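PDB 3LZD: 2-(3-amino-3-carboxypropyl)histidine synthase, which catalyses the first step of diphthamide biosynthesis, transferring the 3-amino-3-carboxypropyl group of S-adenosyl-L-methionine to a histidine of elongation factor 2 with the help of a [4Fe-4S] cluster. Local coordinates for residues A[110-113]-A[114-117]; A[366-370]-A[371-375]. All coordinates share one frame; numbering follows the deposited sequence.

Interaction 1. Residues A[110-113]-A[114-117]; sequences LIHL and GHSY
The imidazoles of H112 and H115 meet rim to rim, neither lying over the face of the other, with centroids 5.1 Å apart and planes inclined at 47°. At the edge of the H112 ring, near its plane, sit ND1 and CB of H115; at the edge of the H115 ring sits NE2 of H112. A single hydrogen bond joins them, NE2 of H112 to ND1 of H115 at 2.9 Å, somewhat bent, and either nitrogen could be the donor. CG of H112 stands anti to the backbone N (chi1 -177°), beside the carbonyl carbon, which lets NE2 reach H115. CB of H115 also packs against the H112 rim, 3.5 Å from NE2. G114 lies between L113 and H115; its positive phi of 84° would jam a side chain against the carbonyl O of L113. The other nitrogen of H112, ND1, is hydrogen-bonded to OE1 of Q61 on the neighbouring strand 57-61, and F128 meets its ring obliquely. A leucine in place of H112 would probably leave ND1 of H115 without its mate and its ring freer to turn, and Q61 without its imidazole partner. With both nitrogens engaged, the rotation of the buried H112 ring is held from two sides; between the histidines, one nitrogen must carry the proton and the other accept it.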
# COMPACT_ATOMS: atom_id res chain seq x y z
N LEU A 110 -14.79 11.65 -6.47
CA LEU A 110 -13.90 10.60 -6.94
C LEU A 110 -14.40 10.04 -8.28
O LEU A 110 -15.60 9.84 -8.46
CB LEU A 110 -13.89 9.47 -5.91
CG LEU A 110 -12.76 8.44 -5.73
CD1 LEU A 110 -13.40 7.07 -5.59
CD2 LEU A 110 -11.76 8.47 -6.86
N ILE A 111 -13.50 9.81 -9.22
CA ILE A 111 -13.89 9.20 -10.49
C ILE A 111 -13.22 7.83 -10.45
O ILE A 111 -12.01 7.73 -10.30
CB ILE A 111 -13.39 9.98 -11.72
CG1 ILE A 111 -14.04 11.37 -11.74
CG2 ILE A 111 -13.78 9.24 -13.00
CD1 ILE A 111 -13.62 12.20 -12.96
N HIS A 112 -14.02 6.77 -10.56
CA HIS A 112 -13.49 5.41 -10.52
C HIS A 112 -13.57 4.79 -11.91
O HIS A 112 -14.65 4.37 -12.35
CB HIS A 112 -14.29 4.58 -9.52
CG HIS A 112 -13.76 3.19 -9.34
ND1 HIS A 112 -12.85 2.86 -8.37
CD2 HIS A 112 -14.00 2.06 -10.04
CE1 HIS A 112 -12.54 1.58 -8.47
NE2 HIS A 112 -13.23 1.07 -9.48
N LEU A 113 -12.45 4.73 -12.62
CA LEU A 113 -12.48 4.19 -13.98
C LEU A 113 -12.37 2.68 -14.05
O LEU A 113 -11.72 2.05 -13.21
CB LEU A 113 -11.35 4.78 -14.82
CG LEU A 113 -11.30 6.30 -15.00
CD1 LEU A 113 -10.10 6.64 -15.87
CD2 LEU A 113 -12.59 6.79 -15.65
N GLY A 114 -13.00 2.11 -15.08
CA GLY A 114 -12.89 0.68 -15.33
C GLY A 114 -13.78 -0.32 -14.63
O GLY A 114 -13.80 -1.48 -15.03
N HIS A 115 -14.51 0.10 -13.61
CA HIS A 115 -15.36 -0.85 -12.90
C HIS A 115 -16.68 -0.20 -12.55
O HIS A 115 -16.76 1.03 -12.42
CB HIS A 115 -14.69 -1.32 -11.60
CG HIS A 115 -13.27 -1.76 -11.78
ND1 HIS A 115 -12.21 -1.09 -11.20
CD2 HIS A 115 -12.73 -2.78 -12.49
CE1 HIS A 115 -11.08 -1.68 -11.55
NE2 HIS A 115 -11.36 -2.70 -12.33
N SER A 116 -17.71 -1.02 -12.39
CA SER A 116 -19.02 -0.55 -12.01
C SER A 116 -19.14 -0.63 -10.49
O SER A 116 -18.35 -1.31 -9.83
CB SER A 116 -20.11 -1.40 -12.66
OG SER A 116 -19.91 -2.77 -12.38
N TYR A 117 -20.13 0.05 -9.96
CA TYR A 117 -20.38 0.12 -8.53
C TYR A 117 -20.81 -1.15 -7.82
O TYR A 117 -21.62 -1.91 -8.34
CB TYR A 117 -21.47 1.18 -8.29
CG TYR A 117 -21.98 1.27 -6.87
CD1 TYR A 117 -21.32 2.05 -5.92
CD2 TYR A 117 -23.14 0.60 -6.48
CE1 TYR A 117 -21.81 2.17 -4.61
CE2 TYR A 117 -23.64 0.71 -5.18
CZ TYR A 117 -22.97 1.50 -4.25
OH TYR A 117 -23.44 1.61 -2.95

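Interaction 2. Residues A[366-370]-A[371-375]; sequences SDEPF and GISIH
E368 and H375 approach from opposite directions across the turn and meet carboxylate to ring edge, their planes 40° apart. NE2 of H375 donates to OE1 of E368 at 2.8 Å in a nearly straight bond of 165°. This oxygen lies at the ring edge, almost in the imidazole plane, whereas the N-H reaches the carboxylate on its syn side and clearly tilted from the carboxylate plane. Bending of the E368 chain at chi2 (-59°) helps bring its end back to the strand residues, and CE1 of H375 lies 3.2 Å from OE2 of E368. S373, whose CB leaves strand 373-375 on the same side as that of H375, completes the group: a water bridges it to the glutamate, donating to OE1 of E368 at 2.7 Å and hydrogen-bonding to OG of S373. Beside them the P369 ring leans onto the strand's start, its CG 3.8 Å from CB of S373. Round the bend, the N-H of G371 makes a weak bond to O of P369, and a second water donates to O of P369 and to O of G371, bridging the two carbonyls. F370 turns outward and stacks on W192, whose NE1 also bonds O of P369. The strand itself runs antiparallel to strand 126-130 at one margin of its mixed sheet, and the contact joins the loop before it to that edge strand. OE1 of E368 takes a ring N-H and a water proton together, and the nearby carboxylate would probably favour a protonated, positively charged H375.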
# COMPACT_ATOMS: atom_id res chain seq x y z
N SER A 366 -31.76 -2.72 -6.97
CA SER A 366 -31.74 -2.32 -8.38
C SER A 366 -30.45 -2.70 -9.09
O SER A 366 -29.52 -3.23 -8.48
CB SER A 366 -31.98 -0.82 -8.51
OG SER A 366 -31.05 -0.09 -7.72
N ASP A 367 -30.40 -2.42 -10.39
CA ASP A 367 -29.24 -2.74 -11.20
C ASP A 367 -28.58 -1.47 -11.68
O ASP A 367 -29.26 -0.48 -11.96
CB ASP A 367 -29.63 -3.57 -12.43
CG ASP A 367 -30.45 -4.79 -12.09
OD1 ASP A 367 -30.25 -5.38 -11.01
OD2 ASP A 367 -31.30 -5.18 -12.93
N GLU A 368 -27.26 -1.50 -11.80
CA GLU A 368 -26.51 -0.36 -12.28
C GLU A 368 -26.78 -0.13 -13.76
O GLU A 368 -27.17 -1.04 -14.48
CB GLU A 368 -25.01 -0.61 -12.07
CG GLU A 368 -24.57 -0.57 -10.63
CD GLU A 368 -24.89 0.76 -9.98
OE1 GLU A 368 -24.34 1.80 -10.41
OE2 GLU A 368 -25.71 0.76 -9.05
N PRO A 369 -26.59 1.10 -14.23
CA PRO A 369 -26.82 1.40 -15.65
C PRO A 369 -25.69 0.83 -16.51
O PRO A 369 -24.66 0.38 -16.00
CB PRO A 369 -26.82 2.92 -15.69
CG PRO A 369 -25.89 3.29 -14.57
CD PRO A 369 -26.35 2.34 -13.47
N PHE A 370 -25.90 0.82 -17.82
CA PHE A 370 -24.87 0.36 -18.73
C PHE A 370 -24.31 1.68 -19.24
O PHE A 370 -24.60 2.13 -20.34
CB PHE A 370 -25.48 -0.48 -19.85
CG PHE A 370 -26.11 -1.75 -19.37
CD1 PHE A 370 -25.32 -2.85 -19.05
CD2 PHE A 370 -27.48 -1.84 -19.17
CE1 PHE A 370 -25.89 -4.02 -18.54
CE2 PHE A 370 -28.07 -3.00 -18.66
CZ PHE A 370 -27.27 -4.09 -18.34
N GLY A 371 -23.51 2.29 -18.38
CA GLY A 371 -22.90 3.58 -18.66
C GLY A 371 -22.40 4.08 -17.31
O GLY A 371 -22.27 3.29 -16.37
N ILE A 372 -22.15 5.37 -17.18
CA ILE A 372 -21.65 5.83 -15.90
C ILE A 372 -22.73 5.90 -14.85
O ILE A 372 -23.92 5.95 -15.16
CB ILE A 372 -20.94 7.19 -16.02
CG1 ILE A 372 -21.94 8.29 -16.36
CG2 ILE A 372 -19.87 7.10 -17.09
CD1 ILE A 372 -21.29 9.65 -16.50
N SER A 373 -22.32 5.85 -13.59
CA SER A 373 -23.26 5.93 -12.49
C SER A 373 -22.63 6.84 -11.45
O SER A 373 -21.41 6.99 -11.42
CB SER A 373 -23.49 4.56 -11.86
OG SER A 373 -22.31 4.11 -11.22
N ILE A 374 -23.45 7.46 -10.62
CA ILE A 374 -22.93 8.33 -9.59
C ILE A 374 -23.57 7.91 -8.29
O ILE A 374 -24.79 7.76 -8.21
CB ILE A 374 -23.21 9.82 -9.88
CG1 ILE A 374 -22.60 10.68 -8.76
CG2 ILE A 374 -24.70 10.06 -10.02
CD1 ILE A 374 -22.33 12.12 -9.17
N HIS A 375 -22.74 7.68 -7.28
CA HIS A 375 -23.20 7.24 -5.98
C HIS A 375 -22.63 8.13 -4.88
O HIS A 375 -21.57 8.73 -5.03
CB HIS A 375 -22.76 5.80 -5.72
CG HIS A 375 -23.43 4.79 -6.60
ND1 HIS A 375 -24.52 4.06 -6.19
CD2 HIS A 375 -23.17 4.41 -7.88
CE1 HIS A 375 -24.91 3.27 -7.18
NE2 HIS A 375 -24.11 3.46 -8.21
O HOH W 1 -21.88 1.57 -11.59
O HOH W 2 -22.81 1.71 -14.36

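In the fold
The two interactions lie 10 Å apart between centres and belong to the same mixed sheet: 110-113 is on inner strand 109-114, 373-375 on the outermost strand, with strand 126-130 between them. Y117 joins them directly, its ring stacked on H375 (CD2 of Y117 to CE1 of H375, 3.3 Å) and its CB 3.6 Å from OE1 of E368; F128 of the middle strand meets the Y117 ring edge-to-face. Interaction 1 lies nearer the cluster, the H115 side chain being about 7 Å from the [4Fe-4S] cluster and about 8 Å from that of its ligand C95. Interaction 2 lies farther out, the E368 side chain about 13 Å from the cluster.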